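Local coordinates for protein probable N-acetyl-gamma-glutamyl-phosphate reductase, chloroplastic (Arabidopsis thaliana, PDB 1XYG) that probably catalyses the NADPH-dependent reduction of N-acetyl-L-glutamyl 5-phosphate to the corresponding 5-semialdehyde, a step of arginine biosynthesis, at residues A[20-25]-A[84-89]; A[94-99]-A[130-135]; A[107-112]-A[158-163]. All coordinates share one frame; numbering follows the deposited sequence.

Contact 1. Residues A[20-25]-A[84-89]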
ATOM      1  N   GLY A  20       0.158  11.310  33.462  1.00 34.28           N
ATOM      2  CA  GLY A  20       0.198  12.573  32.758  1.00 34.17           C
ATOM      3  C   GLY A  20       0.934  12.338  31.448  1.00 33.52           C
ATOM      4  O   GLY A  20       1.990  11.698  31.428  1.00 32.70           O
ATOM      5  N   LEU A  21       0.378  12.833  30.351  1.00 32.72           N
ATOM      6  CA  LEU A  21       1.000  12.661  29.045  1.00 33.68           C
ATOM      7  C   LEU A  21       1.360  14.022  28.450  1.00 34.31           C
ATOM      8  O   LEU A  21       0.478  14.803  28.107  1.00 34.64           O
ATOM      9  CB  LEU A  21       0.044  11.905  28.109  1.00 32.12           C
ATOM     10  CG  LEU A  21       0.446  11.643  26.647  1.00 32.81           C
ATOM     11  CD1 LEU A  21       1.744  10.853  26.586  1.00 33.32           C
ATOM     12  CD2 LEU A  21      -0.674  10.888  25.933  1.00 31.01           C
ATOM     13  N   LEU A  22       2.654  14.312  28.348  1.00 35.47           N
ATOM     14  CA  LEU A  22       3.108  15.586  27.784  1.00 38.14           C
ATOM     15  C   LEU A  22       3.346  15.432  26.287  1.00 38.29           C
ATOM     16  O   LEU A  22       4.282  14.756  25.875  1.00 39.16           O
ATOM     17  CB  LEU A  22       4.408  16.058  28.445  1.00 39.04           C
ATOM     18  CG  LEU A  22       4.411  16.740  29.808  1.00 41.14           C
ATOM     19  CD1 LEU A  22       4.030  15.755  30.889  1.00 43.71           C
ATOM     20  CD2 LEU A  22       5.795  17.284  30.066  1.00 41.42           C
ATOM     21  N   GLY A  23       2.501  16.066  25.479  1.00 38.58           N
ATOM     22  CA  GLY A  23       2.640  15.962  24.039  1.00 38.08           C
ATOM     23  C   GLY A  23       1.812  14.789  23.550  1.00 39.34           C
ATOM     24  O   GLY A  23       2.346  13.781  23.085  1.00 39.68           O
ATOM     25  N   ALA A  24       0.495  14.930  23.639  1.00 39.35           N
ATOM     26  CA  ALA A  24      -0.418  13.870  23.246  1.00 38.95           C
ATOM     27  C   ALA A  24      -0.920  13.912  21.809  1.00 38.16           C
ATOM     28  O   ALA A  24      -1.574  12.972  21.370  1.00 38.14           O
ATOM     29  CB  ALA A  24      -1.610  13.856  24.205  1.00 38.81           C
ATOM     30  N   SER A  25      -0.616  14.970  21.063  1.00 36.00           N
ATOM     31  CA  SER A  25      -1.120  15.062  19.694  1.00 36.41           C
ATOM     32  C   SER A  25      -0.336  14.280  18.631  1.00 35.95           C
ATOM     33  O   SER A  25      -0.741  14.236  17.466  1.00 36.72           O
ATOM     34  CB  SER A  25      -1.237  16.532  19.277  1.00 37.14           C
ATOM     35  OG  SER A  25       0.030  17.150  19.230  1.00 39.54           O
ATOM     36  N   ASP A  84       0.775  11.079  39.103  1.00 41.04           N
ATOM     37  CA  ASP A  84       1.761  10.252  39.800  1.00 40.59           C
ATOM     38  C   ASP A  84       2.997   9.963  38.958  1.00 40.51           C
ATOM     39  O   ASP A  84       4.118   9.961  39.465  1.00 40.75           O
ATOM     40  CB  ASP A  84       1.114   8.937  40.229  1.00 41.73           C
ATOM     41  CG  ASP A  84      -0.131   9.152  41.065  1.00 41.58           C
ATOM     42  OD1 ASP A  84      -0.016   9.729  42.163  1.00 43.22           O
ATOM     43  OD2 ASP A  84      -1.224   8.750  40.620  1.00 42.18           O
ATOM     44  N   ALA A  85       2.782   9.694  37.676  1.00 41.16           N
ATOM     45  CA  ALA A  85       3.875   9.430  36.747  1.00 39.95           C
ATOM     46  C   ALA A  85       3.591  10.160  35.435  1.00 39.03           C
ATOM     47  O   ALA A  85       2.444  10.476  35.116  1.00 37.72           O
ATOM     48  CB  ALA A  85       4.020   7.928  36.505  1.00 38.48           C
ATOM     49  N   VAL A  86       4.643  10.418  34.671  1.00 37.92           N
ATOM     50  CA  VAL A  86       4.509  11.135  33.413  1.00 36.44           C
ATOM     51  C   VAL A  86       5.242  10.492  32.240  1.00 35.08           C
ATOM     52  O   VAL A  86       6.331   9.944  32.399  1.00 34.31           O
ATOM     53  CB  VAL A  86       5.031  12.590  33.578  1.00 37.15           C
ATOM     54  CG1 VAL A  86       5.363  13.185  32.229  1.00 38.25           C
ATOM     55  CG2 VAL A  86       3.998  13.449  34.295  1.00 37.84           C
ATOM     56  N   PHE A  87       4.618  10.561  31.068  1.00 33.59           N
ATOM     57  CA  PHE A  87       5.201  10.063  29.828  1.00 34.18           C
ATOM     58  C   PHE A  87       5.433  11.327  29.012  1.00 35.53           C
ATOM     59  O   PHE A  87       4.510  12.118  28.810  1.00 36.21           O
ATOM     60  CB  PHE A  87       4.225   9.161  29.063  1.00 32.12           C
ATOM     61  CG  PHE A  87       4.162   7.744  29.570  1.00 30.28           C
ATOM     62  CD1 PHE A  87       5.269   6.905  29.472  1.00 29.24           C
ATOM     63  CD2 PHE A  87       2.987   7.241  30.122  1.00 27.58           C
ATOM     64  CE1 PHE A  87       5.208   5.577  29.910  1.00 28.91           C
ATOM     65  CE2 PHE A  87       2.910   5.913  30.567  1.00 29.09           C
ATOM     66  CZ  PHE A  87       4.026   5.079  30.460  1.00 29.36           C
ATOM     67  N   CYS A  88       6.655  11.535  28.549  1.00 35.93           N
ATOM     68  CA  CYS A  88       6.926  12.722  27.759  1.00 37.39           C
ATOM     69  C   CYS A  88       7.164  12.388  26.290  1.00 37.08           C
ATOM     70  O   CYS A  88       8.083  11.641  25.948  1.00 36.79           O
ATOM     71  CB  CYS A  88       8.130  13.477  28.323  1.00 38.73           C
ATOM     72  SG  CYS A  88       8.549  14.926  27.336  1.00 45.62           S
ATOM     73  N   CYS A  89       6.328  12.947  25.421  1.00 37.26           N
ATOM     74  CA  CYS A  89       6.446  12.713  23.987  1.00 39.72           C
ATOM     75  C   CYS A  89       6.672  14.006  23.207  1.00 41.12           C
ATOM     76  O   CYS A  89       6.131  14.170  22.121  1.00 41.26           O
ATOM     77  CB  CYS A  89       5.187  12.013  23.457  1.00 38.74           C
ATOM     78  SG  CYS A  89       4.855  10.376  24.166  1.00 40.12           S
TER

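Contact 2. Residues A[94-99]-A[130-135]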
ATOM      1  N   THR A  94      13.335  20.373  23.750  1.00 58.29           N
ATOM      2  CA  THR A  94      12.270  21.047  24.461  1.00 55.19           C
ATOM      3  C   THR A  94      12.165  20.358  25.804  1.00 53.35           C
ATOM      4  O   THR A  94      11.967  20.976  26.850  1.00 53.39           O
ATOM      5  CB  THR A  94      10.941  20.828  23.721  1.00 56.02           C
ATOM      6  OG1 THR A  94      11.064  21.287  22.370  1.00 55.69           O
ATOM      7  CG2 THR A  94       9.810  21.550  24.411  1.00 56.21           C
ATOM      8  N   THR A  95      12.315  19.044  25.728  1.00 49.73           N
ATOM      9  CA  THR A  95      12.216  18.133  26.854  1.00 48.32           C
ATOM     10  C   THR A  95      13.105  18.412  28.061  1.00 48.53           C
ATOM     11  O   THR A  95      12.672  18.234  29.203  1.00 48.27           O
ATOM     12  CB  THR A  95      12.457  16.691  26.361  1.00 45.64           C
ATOM     13  OG1 THR A  95      11.438  16.341  25.407  1.00 45.11           O
ATOM     14  CG2 THR A  95      12.426  15.721  27.497  1.00 43.14           C
ATOM     15  N   GLN A  96      14.338  18.846  27.822  1.00 47.60           N
ATOM     16  CA  GLN A  96      15.257  19.104  28.921  1.00 48.55           C
ATOM     17  C   GLN A  96      14.811  20.152  29.936  1.00 50.86           C
ATOM     18  O   GLN A  96      14.796  19.879  31.138  1.00 49.37           O
ATOM     19  CB  GLN A  96      16.643  19.464  28.378  1.00 48.17           C
ATOM     20  CG  GLN A  96      17.567  18.259  28.168  1.00 44.29           C
ATOM     21  CD  GLN A  96      18.724  18.558  27.232  1.00 43.13           C
ATOM     22  OE1 GLN A  96      19.128  19.707  27.080  1.00 44.01           O
ATOM     23  NE2 GLN A  96      19.268  17.521  26.604  1.00 40.91           N
ATOM     24  N   GLU A  97      14.433  21.340  29.480  1.00 54.74           N
ATOM     25  CA  GLU A  97      14.033  22.356  30.438  1.00 57.52           C
ATOM     26  C   GLU A  97      12.686  22.096  31.099  1.00 56.34           C
ATOM     27  O   GLU A  97      12.474  22.472  32.250  1.00 56.05           O
ATOM     28  CB  GLU A  97      14.085  23.765  29.825  1.00 62.41           C
ATOM     29  CG  GLU A  97      13.215  24.131  28.663  1.00 71.03           C
ATOM     30  CD  GLU A  97      13.551  25.547  28.193  1.00 74.87           C
ATOM     31  OE1 GLU A  97      14.455  25.697  27.346  1.00 77.89           O
ATOM     32  OE2 GLU A  97      12.931  26.511  28.689  1.00 77.03           O
ATOM     33  N   ILE A  98      11.785  21.431  30.385  1.00 52.76           N
ATOM     34  CA  ILE A  98      10.474  21.117  30.935  1.00 50.32           C
ATOM     35  C   ILE A  98      10.587  20.044  32.001  1.00 48.39           C
ATOM     36  O   ILE A  98       9.976  20.139  33.063  1.00 48.23           O
ATOM     37  CB  ILE A  98       9.519  20.594  29.853  1.00 50.19           C
ATOM     38  CG1 ILE A  98       9.112  21.721  28.915  1.00 49.30           C
ATOM     39  CG2 ILE A  98       8.319  19.900  30.514  1.00 49.24           C
ATOM     40  CD1 ILE A  98       8.377  21.205  27.709  1.00 49.01           C
ATOM     41  N   ILE A  99      11.354  19.007  31.694  1.00 46.90           N
ATOM     42  CA  ILE A  99      11.532  17.903  32.623  1.00 46.41           C
ATOM     43  C   ILE A  99      12.318  18.338  33.848  1.00 48.24           C
ATOM     44  O   ILE A  99      12.051  17.886  34.961  1.00 47.62           O
ATOM     45  CB  ILE A  99      12.251  16.711  31.938  1.00 42.82           C
ATOM     46  CG1 ILE A  99      11.303  16.045  30.934  1.00 41.92           C
ATOM     47  CG2 ILE A  99      12.731  15.718  32.975  1.00 42.29           C
ATOM     48  CD1 ILE A  99      11.801  14.747  30.346  1.00 40.12           C
ATOM     49  N   PRO A 130      23.238  23.291  23.214  1.00 61.01           N
ATOM     50  CA  PRO A 130      23.761  22.938  24.533  1.00 61.15           C
ATOM     51  C   PRO A 130      22.763  22.119  25.347  1.00 60.21           C
ATOM     52  O   PRO A 130      21.551  22.279  25.213  1.00 59.31           O
ATOM     53  CB  PRO A 130      24.053  24.296  25.150  1.00 61.77           C
ATOM     54  CG  PRO A 130      24.492  25.106  23.894  1.00 63.41           C
ATOM     55  CD  PRO A 130      23.428  24.720  22.921  1.00 62.27           C
ATOM     56  N   HIS A 131      23.282  21.210  26.163  1.00 54.41           N
ATOM     57  CA  HIS A 131      22.454  20.375  27.029  1.00 51.36           C
ATOM     58  C   HIS A 131      22.015  21.333  28.138  1.00 51.82           C
ATOM     59  O   HIS A 131      22.857  21.939  28.808  1.00 52.32           O
ATOM     60  CB  HIS A 131      23.305  19.234  27.606  1.00 49.29           C
ATOM     61  CG  HIS A 131      22.518  18.122  28.233  1.00 46.58           C
ATOM     62  ND1 HIS A 131      21.654  18.315  29.290  1.00 44.50           N
ATOM     63  CD2 HIS A 131      22.507  16.786  27.984  1.00 44.85           C
ATOM     64  CE1 HIS A 131      21.150  17.153  29.668  1.00 44.47           C
ATOM     65  NE2 HIS A 131      21.655  16.209  28.889  1.00 44.78           N
ATOM     66  N   LYS A 132      20.707  21.486  28.325  1.00 51.63           N
ATOM     67  CA  LYS A 132      20.197  22.416  29.332  1.00 51.22           C
ATOM     68  C   LYS A 132      19.813  21.804  30.676  1.00 51.03           C
ATOM     69  O   LYS A 132      19.111  22.429  31.471  1.00 51.47           O
ATOM     70  CB  LYS A 132      19.007  23.189  28.762  1.00 51.88           C
ATOM     71  CG  LYS A 132      19.389  24.137  27.638  1.00 54.80           C
ATOM     72  CD  LYS A 132      18.180  24.740  26.953  1.00 58.31           C
ATOM     73  CE  LYS A 132      17.442  23.702  26.134  1.00 60.85           C
ATOM     74  NZ  LYS A 132      16.366  24.323  25.327  1.00 65.41           N
ATOM     75  N   ALA A 133      20.283  20.591  30.937  1.00 48.99           N
ATOM     76  CA  ALA A 133      19.983  19.908  32.193  1.00 48.35           C
ATOM     77  C   ALA A 133      21.132  18.962  32.520  1.00 48.43           C
ATOM     78  O   ALA A 133      20.930  17.807  32.900  1.00 48.41           O
ATOM     79  CB  ALA A 133      18.678  19.126  32.060  1.00 48.66           C
ATOM     80  N   VAL A 134      22.345  19.479  32.371  1.00 49.07           N
ATOM     81  CA  VAL A 134      23.567  18.715  32.604  1.00 48.83           C
ATOM     82  C   VAL A 134      23.586  17.871  33.877  1.00 49.90           C
ATOM     83  O   VAL A 134      23.971  16.702  33.835  1.00 50.43           O
ATOM     84  CB  VAL A 134      24.801  19.647  32.610  1.00 49.01           C
ATOM     85  CG1 VAL A 134      26.055  18.854  32.957  1.00 47.65           C
ATOM     86  CG2 VAL A 134      24.967  20.303  31.250  1.00 48.10           C
ATOM     87  N   GLU A 135      23.193  18.463  35.005  1.00 50.52           N
ATOM     88  CA  GLU A 135      23.185  17.750  36.284  1.00 50.01           C
ATOM     89  C   GLU A 135      22.181  16.607  36.315  1.00 47.90           C
ATOM     90  O   GLU A 135      22.517  15.479  36.678  1.00 46.98           O
ATOM     91  CB  GLU A 135      22.862  18.693  37.453  1.00 53.30           C
ATOM     92  CG  GLU A 135      24.009  19.510  38.045  1.00 57.55           C
ATOM     93  CD  GLU A 135      25.373  18.898  37.826  1.00 60.50           C
ATOM     94  OE1 GLU A 135      25.557  17.713  38.148  1.00 62.22           O
ATOM     95  OE2 GLU A 135      26.266  19.617  37.337  1.00 62.91           O
TER
HETATM   96  O   HOH W   1      13.785  24.885  25.161  1.00 50.47           O

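Contact 3. Residues A[107-112]-A[158-163]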
ATOM      1  N   LYS A 107       7.576  10.114  38.740  1.00 41.71           N
ATOM      2  CA  LYS A 107       8.397   9.118  38.062  1.00 40.29           C
ATOM      3  C   LYS A 107       8.229   9.541  36.599  1.00 39.25           C
ATOM      4  O   LYS A 107       7.107   9.728  36.126  1.00 37.39           O
ATOM      5  CB  LYS A 107       7.856   7.703  38.284  1.00 40.75           C
ATOM      6  CG  LYS A 107       8.160   7.129  39.665  1.00 42.17           C
ATOM      7  CD  LYS A 107       9.656   7.003  39.895  1.00 44.73           C
ATOM      8  CE  LYS A 107       9.975   6.386  41.248  1.00 46.04           C
ATOM      9  NZ  LYS A 107       9.444   5.003  41.361  1.00 48.35           N
ATOM     10  N   ILE A 108       9.335   9.693  35.885  1.00 37.80           N
ATOM     11  CA  ILE A 108       9.270  10.163  34.508  1.00 36.90           C
ATOM     12  C   ILE A 108       9.930   9.285  33.453  1.00 36.29           C
ATOM     13  O   ILE A 108      11.055   8.814  33.623  1.00 36.27           O
ATOM     14  CB  ILE A 108       9.910  11.573  34.380  1.00 36.10           C
ATOM     15  CG1 ILE A 108       9.276  12.537  35.383  1.00 36.32           C
ATOM     16  CG2 ILE A 108       9.741  12.099  32.959  1.00 36.14           C
ATOM     17  CD1 ILE A 108      10.053  13.827  35.552  1.00 36.39           C
ATOM     18  N   VAL A 109       9.214   9.072  32.356  1.00 33.60           N
ATOM     19  CA  VAL A 109       9.754   8.317  31.244  1.00 32.63           C
ATOM     20  C   VAL A 109       9.699   9.240  30.038  1.00 31.89           C
ATOM     21  O   VAL A 109       8.624   9.546  29.513  1.00 31.64           O
ATOM     22  CB  VAL A 109       8.964   7.021  30.952  1.00 32.37           C
ATOM     23  CG1 VAL A 109       9.430   6.427  29.613  1.00 29.01           C
ATOM     24  CG2 VAL A 109       9.224   5.997  32.068  1.00 29.61           C
ATOM     25  N   ASP A 110      10.867   9.710  29.624  1.00 29.87           N
ATOM     26  CA  ASP A 110      10.961  10.604  28.483  1.00 30.53           C
ATOM     27  C   ASP A 110      11.181   9.803  27.212  1.00 29.28           C
ATOM     28  O   ASP A 110      12.157   9.065  27.103  1.00 30.06           O
ATOM     29  CB  ASP A 110      12.115  11.593  28.667  1.00 29.42           C
ATOM     30  CG  ASP A 110      12.305  12.499  27.454  1.00 28.68           C
ATOM     31  OD1 ASP A 110      11.294  12.850  26.816  1.00 27.87           O
ATOM     32  OD2 ASP A 110      13.458  12.868  27.144  1.00 29.53           O
ATOM     33  N   LEU A 111      10.268   9.942  26.256  1.00 29.28           N
ATOM     34  CA  LEU A 111      10.394   9.223  24.996  1.00 30.11           C
ATOM     35  C   LEU A 111      11.269   9.957  23.986  1.00 29.56           C
ATOM     36  O   LEU A 111      11.618   9.394  22.946  1.00 29.91           O
ATOM     37  CB  LEU A 111       9.021   8.956  24.378  1.00 28.54           C
ATOM     38  CG  LEU A 111       8.264   7.788  25.004  1.00 30.38           C
ATOM     39  CD1 LEU A 111       7.509   8.266  26.235  1.00 29.26           C
ATOM     40  CD2 LEU A 111       7.311   7.200  23.979  1.00 28.23           C
ATOM     41  N   SER A 112      11.629  11.204  24.293  1.00 29.05           N
ATOM     42  CA  SER A 112      12.474  11.983  23.386  1.00 29.69           C
ATOM     43  C   SER A 112      13.901  11.452  23.491  1.00 30.40           C
ATOM     44  O   SER A 112      14.180  10.548  24.272  1.00 31.26           O
ATOM     45  CB  SER A 112      12.471  13.466  23.758  1.00 27.98           C
ATOM     46  OG  SER A 112      13.502  13.748  24.691  1.00 26.83           O
ATOM     47  N   VAL A 158      13.711   8.122  33.369  1.00 33.70           N
ATOM     48  CA  VAL A 158      14.219   7.166  32.401  1.00 32.40           C
ATOM     49  C   VAL A 158      14.146   7.717  30.987  1.00 31.65           C
ATOM     50  O   VAL A 158      13.136   8.295  30.585  1.00 30.38           O
ATOM     51  CB  VAL A 158      13.441   5.827  32.463  1.00 33.21           C
ATOM     52  CG1 VAL A 158      13.808   4.948  31.259  1.00 34.27           C
ATOM     53  CG2 VAL A 158      13.782   5.089  33.752  1.00 31.46           C
ATOM     54  N   ALA A 159      15.238   7.553  30.248  1.00 29.52           N
ATOM     55  CA  ALA A 159      15.299   8.004  28.864  1.00 29.00           C
ATOM     56  C   ALA A 159      14.926   6.793  28.020  1.00 27.95           C
ATOM     57  O   ALA A 159      15.702   5.837  27.924  1.00 29.23           O
ATOM     58  CB  ALA A 159      16.714   8.478  28.519  1.00 27.78           C
ATOM     59  N   ASN A 160      13.733   6.815  27.439  1.00 27.75           N
ATOM     60  CA  ASN A 160      13.282   5.700  26.617  1.00 27.97           C
ATOM     61  C   ASN A 160      14.097   5.688  25.328  1.00 27.58           C
ATOM     62  O   ASN A 160      14.192   6.703  24.635  1.00 29.01           O
ATOM     63  CB  ASN A 160      11.789   5.836  26.303  1.00 26.49           C
ATOM     64  CG  ASN A 160      11.135   4.492  26.021  1.00 25.94           C
ATOM     65  OD1 ASN A 160      11.248   3.561  26.815  1.00 26.31           O
ATOM     66  ND2 ASN A 160      10.452   4.386  24.892  1.00 25.82           N
ATOM     67  N   PRO A 161      14.725   4.543  25.003  1.00 27.12           N
ATOM     68  CA  PRO A 161      15.533   4.447  23.777  1.00 27.03           C
ATOM     69  C   PRO A 161      14.795   4.732  22.473  1.00 26.89           C
ATOM     70  O   PRO A 161      13.566   4.775  22.433  1.00 26.70           O
ATOM     71  CB  PRO A 161      16.104   3.021  23.829  1.00 25.22           C
ATOM     72  CG  PRO A 161      15.302   2.306  24.888  1.00 25.72           C
ATOM     73  CD  PRO A 161      14.964   3.383  25.879  1.00 26.54           C
ATOM     74  N   GLY A 162      15.566   4.956  21.413  1.00 27.24           N
ATOM     75  CA  GLY A 162      14.973   5.213  20.118  1.00 25.83           C
ATOM     76  C   GLY A 162      14.580   3.873  19.530  1.00 26.47           C
ATOM     77  O   GLY A 162      14.960   2.832  20.065  1.00 26.70           O
ATOM     78  N   CYS A 163      13.827   3.892  18.436  1.00 25.32           N
ATOM     79  CA  CYS A 163      13.375   2.670  17.789  1.00 25.09           C
ATOM     80  C   CYS A 163      14.519   1.836  17.200  1.00 26.28           C
ATOM     81  O   CYS A 163      14.745   0.695  17.621  1.00 26.13           O
ATOM     82  CB  CYS A 163      12.345   3.014  16.711  1.00 23.11           C
ATOM     83  SG  CYS A 163      12.814   4.404  15.678  1.00 29.84           S
TER
HETATM   84  O   HOH W   2      11.379   6.519  22.906  1.00 31.12           O

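Contact 1. Residues A[20-25]-A[84-89]
G20, L21 and L22 run parallel to V86, F87 and C88 as neighbouring strands of a Rossmann-type sheet, their short axes turned only 22° from each other. Within these segments the first bond is G20 N to A85 O, 2.9 Å. Next, F87 N bonds to G20 O and L22 N to F87 O, all nearly straight; the last of the four runs from C89 N, just past the end of its strand, to L22 O at 2.8 Å. Two CA-H...O contacts fill in between: V86 CA sits 3.3 Å from G20 O, and L21 CA 3.6 Å from F87 O.

On the face bearing L21 and F87, the leucine branch does the touching. Its CG is anti to the backbone N (chi1 178°), and CD1 lies 3.9 Å from F87 CB. The same methyl meets C89 SG at 4.0 Å, closing the end of this row. Of the F87 side chain it is CB that meets the leucine: with CG beside its own backbone N (chi1 -81°), the ring heads off to A336, L337 and L340 of helix 329-343. Helix 27-37 packs on the same face, with I32 and V33 against L21 and T28 against C89. The other face carries L22, V86 and C88, backed by F80 and L106; there G20 adds no side chain beside the V86 methyls.

Beyond L22 the glycine-rich turn, which in relatives of this fold lies against the dinucleotide, leads into helix 27-37. G23 opens it with a positive phi, and its carbonyl turns back to the residue just past the second strand: G23 O lies 3.4 Å from C89 CB.

Contact 2. Residues A[94-99]-A[130-135]
Q96, in the first turn of helix 95-100, brings its CA to 5.8 Å from the CA of A133, the nearest approach of the two backbones. The partner is no regular element here: P130 to A133 form an irregular strip of loop running up to the short helix 134-137, so the contact rests on side chains of the helix meeting both side chains and a backbone N-H of the loop.

Q96 carries most of it. Its chain, extended beyond CG, reaches across to the loop and lays its amide flat on the H131 imidazole, the two planes 9° apart. NE2 stands 3.4 Å above the centre of the ring. The other end of the amide takes a backbone hydrogen: K132 N bonds to Q96 OE1 at 2.7 Å, arriving from above the carbonyl plane (40° out of it). Q96 NE2 in turn bonds D114 O, so both ends fix the rotation of the amide. Nearer the helix, Q96 CG rests 4.1 Å from A133 CB.

H131 is gripped at its edge too. A133 N donates to H131 ND1 at 3.1 Å, in the ring plane, while NE2 pairs with Q137 OE1; that pattern suggests a proton on NE2. At the more exposed edge of the contact, K132 bends at its third torsion and NZ makes a salt bridge to E97 OE1 at 3.1 Å, on the anti lone pair of the carboxylate.

Around this, helix 120-127 closes the loop side: Y123 meets H131 edge-to-face and also touches Q96, and I120 packs on H131 and V134. On the other flank, T95 and I99 lie against D110, so helix 95-100, the crossover helix between strands 85-88 and 107-110 of the Rossmann-type sheet, is held between that sheet and the loop.

Contact 3. Residues A[107-112]-A[158-163]
V109 pairs with V158, and D110 with A159, in parallel register within the Rossmann-type sheet. Backbone hydrogen bonds come first: V158 N to I108 O, D110 N to V158 O at 2.8 Å, and N160 N to D110 O, which carries the ladder past the last bridge. V109 CA adds a CA-H...O contact to V158 O at 3.4 Å.

Apolar packing is modest. V109 CG2 approaches V158 CB to 4.2 Å, both valines touching M343 of helix 329-343, and V109 CG1 lies 4.1 Å from N160 CB. N160 runs alongside L111, the two side chains pointing the same way.

Polar groups cluster where the strands end. N160 ND2 bonds A332 O, and a water accepts from N160 ND2 at 3.1 Å; the same water lies within bonding distance of L111 O and P161 O. Just beyond, G162 leads into helix 163-177, whose first residue, C163, is the active-site cysteine by similarity. On the face away from V109 and V158, D110 folds the following chain round itself: its OD1 accepts from S112 N in an Asx turn, met from above the carboxylate plane, while S112 OG donates to D110 OD2 at 2.6 Å on the syn side.

Overall arrangement
Contacts 1 and 3 belong to one parallel sheet, their centres about 11 Å apart; strands 85-88 and 107-110 join them side by side, with C88 O and L111 N 2.8 Å apart, probably hydrogen-bonded. Contact 2 lies outside that sheet, with its centre about 16 Å from that of contact 1 and 14 Å from that of contact 3. Helix 95-100 follows strand 85-88 and precedes 107-110, making a beta-alpha-beta crossover; I99 CD1 packs 3.6 Å from D110 CB, and I98 CG2 reaches L22 CD2 at 3.7 Å. Of the three, contact 3 holds C163, the likely catalytic cysteine, whereas contacts 1 and 2 lie away from it.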